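Local coordinates for putative metal resistance protein (Proteus mirabilis, PDB 6C29) that is the N-terminal periplasmic tandem immunoglobulin-fold domain of ScsB that primes the disulfide isomerase activity of ScsC, probably through thiol-disulfide exchange, at residues L198-G202 against D203-V207. Numbering follows the deposited sequence.
Sequences LTAKG and DHLSV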
ATOM      1  N   LEU A 198      18.488  -0.976   9.545  1.00 11.46           N
ATOM      2  CA  LEU A 198      18.905  -2.140   8.768  1.00 11.27           C
ATOM      3  C   LEU A 198      20.412  -2.266   8.726  1.00 10.98           C
ATOM      4  O   LEU A 198      21.121  -1.287   8.509  1.00 11.93           O
ATOM      5  CB  LEU A 198      18.393  -2.051   7.329  1.00 11.27           C
ATOM      6  CG  LEU A 198      16.903  -2.330   7.125  1.00 15.06           C
ATOM      7  CD1 LEU A 198      16.060  -1.235   7.723  1.00 21.55           C
ATOM      8  CD2 LEU A 198      16.596  -2.482   5.619  1.00 14.73           C
ATOM      9  N   THR A 199      20.883  -3.490   8.947  1.00 10.10           N
ATOM     10  CA  THR A 199      22.288  -3.860   8.833  1.00 11.31           C
ATOM     11  C   THR A 199      22.403  -5.134   8.072  1.00 11.66           C
ATOM     12  O   THR A 199      21.759  -6.118   8.436  1.00 14.27           O
ATOM     13  CB  THR A 199      22.959  -4.055  10.191  1.00 15.07           C
ATOM     14  OG1 THR A 199      22.783  -2.871  10.971  1.00 18.40           O
ATOM     15  CG2 THR A 199      24.460  -4.302   9.997  1.00 19.31           C
ATOM     16  N   ALA A 200      23.183  -5.156   6.989  1.00 11.42           N
ATOM     17  CA  ALA A 200      23.333  -6.367   6.191  1.00 12.30           C
ATOM     18  C   ALA A 200      24.776  -6.765   6.005  1.00 11.76           C
ATOM     19  O   ALA A 200      25.649  -5.912   5.863  1.00 12.26           O
ATOM     20  CB  ALA A 200      22.678  -6.190   4.834  1.00 13.47           C
ATOM     21  N   LYS A 201      25.015  -8.071   6.026  1.00 11.95           N
ATOM     22  CA  LYS A 201      26.310  -8.648   5.666  1.00 14.31           C
ATOM     23  C   LYS A 201      26.065  -9.949   4.940  1.00 14.26           C
ATOM     24  O   LYS A 201      25.358 -10.830   5.438  1.00 14.36           O
ATOM     25  CB  LYS A 201      27.192  -8.855   6.882  1.00 16.49           C
ATOM     26  CG  LYS A 201      28.586  -9.263   6.435  1.00 21.18           C
ATOM     27  CD  LYS A 201      29.583  -9.382   7.543  1.00 26.55           C
ATOM     28  CE  LYS A 201      30.974  -9.526   6.937  1.00 29.68           C
ATOM     29  NZ  LYS A 201      32.018  -9.558   7.993  1.00 32.33           N
ATOM     30  N   GLY A 202      26.570 -10.027   3.721  1.00 14.09           N
ATOM     31  CA  GLY A 202      26.313 -11.203   2.905  1.00 14.94           C
ATOM     32  C   GLY A 202      24.817 -11.399   2.727  1.00 15.74           C
ATOM     33  O   GLY A 202      24.105 -10.436   2.391  1.00 15.58           O
ATOM     34  N   ASP A 203      24.334 -12.616   2.972  1.00 16.67           N
ATOM     35  CA  ASP A 203      22.910 -12.908   2.785  1.00 16.26           C
ATOM     36  C   ASP A 203      22.048 -12.650   4.013  1.00 14.56           C
ATOM     37  O   ASP A 203      20.862 -12.966   4.000  1.00 13.77           O
ATOM     38  CB  ASP A 203      22.732 -14.359   2.340  1.00 17.79           C
ATOM     39  CG  ASP A 203      23.064 -15.373   3.418  1.00 24.13           C
ATOM     40  OD1 ASP A 203      23.483 -15.014   4.533  1.00 22.66           O
ATOM     41  OD2 ASP A 203      22.893 -16.581   3.133  1.00 27.33           O
ATOM     42  N   HIS A 204      22.625 -12.023   5.038  1.00 12.55           N
ATOM     43  CA  HIS A 204      21.944 -11.779   6.293  1.00 12.98           C
ATOM     44  C   HIS A 204      21.577 -10.316   6.461  1.00 12.69           C
ATOM     45  O   HIS A 204      22.426  -9.418   6.350  1.00 13.97           O
ATOM     46  CB  HIS A 204      22.826 -12.243   7.448  1.00 15.96           C
ATOM     47  CG  HIS A 204      22.270 -11.946   8.796  1.00 23.35           C
ATOM     48  ND1 HIS A 204      21.127 -12.538   9.283  1.00 25.61           N
ATOM     49  CD2 HIS A 204      22.685 -11.078   9.747  1.00 30.31           C
ATOM     50  CE1 HIS A 204      20.862 -12.045  10.482  1.00 28.52           C
ATOM     51  NE2 HIS A 204      21.794 -11.162  10.787  1.00 32.61           N
ATOM     52  N   LEU A 205      20.290 -10.086   6.707  1.00 12.94           N
ATOM     53  CA  LEU A 205      19.768  -8.757   6.998  1.00 12.70           C
ATOM     54  C   LEU A 205      19.154  -8.707   8.397  1.00 13.48           C
ATOM     55  O   LEU A 205      18.247  -9.477   8.696  1.00 14.86           O
ATOM     56  CB  LEU A 205      18.736  -8.392   5.938  1.00 12.85           C
ATOM     57  CG  LEU A 205      17.950  -7.085   6.115  1.00 13.33           C
ATOM     58  CD1 LEU A 205      18.837  -5.906   6.132  1.00 13.68           C
ATOM     59  CD2 LEU A 205      16.920  -6.922   5.018  1.00 12.89           C
ATOM     60  N   SER A 206      19.657  -7.814   9.234  1.00 13.13           N
ATOM     61  CA  SER A 206      19.123  -7.594  10.564  0.66 15.23           C
ATOM     62  C   SER A 206      18.358  -6.277  10.573  1.00 13.32           C
ATOM     63  O   SER A 206      18.807  -5.282   9.998  1.00 14.12           O
ATOM     64  CB  SER A 206      20.244  -7.576  11.606  0.66 18.78           C
ATOM     65  OG  SER A 206      19.723  -7.319  12.898  0.66 21.97           O
ATOM     66  N   VAL A 207      17.201  -6.278  11.213  1.00 12.88           N
ATOM     67  CA  VAL A 207      16.349  -5.120  11.319  1.00 13.06           C
ATOM     68  C   VAL A 207      15.969  -4.886  12.760  1.00 13.37           C
ATOM     69  O   VAL A 207      15.585  -5.831  13.451  1.00 15.55           O
ATOM     70  CB  VAL A 207      15.058  -5.310  10.504  1.00 14.56           C
ATOM     71  CG1 VAL A 207      14.237  -4.059  10.490  1.00 14.48           C
ATOM     72  CG2 VAL A 207      15.367  -5.762   9.063  1.00 14.67           C
TER
HETATM   73  O   HOH W   1      20.071  -3.316  12.397  1.00 24.43           O
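Leu205 packs against Leu198 and Ala200 on one face of a tight antiparallel hairpin, whose strands run at 164° to each other. With CG anti to the backbone N (chi1 174°), Leu205 reaches across the pair and sets its CD1 4.1 Å from Leu198 CB and equally close to Ala200 CB. The two leucine side chains cross obliquely, and Leu198 CG also meets Val207 CG2 at 4.2 Å. The close packing centres on Leu205 and Val207, which are buried and rest their side chains on Leu171 and Leu169 of strand 166-173; Leu198 and Ala200 lie at its more exposed margin, and Trp178 touches both Ala200 and Leu205.

The face bearing Thr199, Lys201, His204 and Ser206 is looser, more polar and largely open to solvent, with Thr199, Lys201 and His204 exposed. Ser206 N lies loosely above one face of the His204 ring, toward its rim, and the extended Lys201 chain leads away from the neighbouring strand. A water joins Thr199 OG1 to Ser206 O, the latter through a weak bond.

Four backbone hydrogen bonds stitch the strands together. Thr199 and Ser206 exchange a nearly straight pair, with Ser206 N 2.8 Å from Thr199 O and Thr199 N 2.9 Å from Ser206 O. Next to the turn, Lys201 N donates to His204 O, and His204 N returns the bond to Lys201 O (3.0 Å). Gly202 takes the positive phi (58°) of the first turn corner, and Asp203 the second; Asp203 OD2 has a weak hydrogen bond to Gln172 NE2. The result is a 2:2 beta hairpin, its two-residue loop formed by a type II' turn, joining edge strand 191-201 to strand 204-213 in a four-stranded antiparallel sheet of the second immunoglobulin-fold unit.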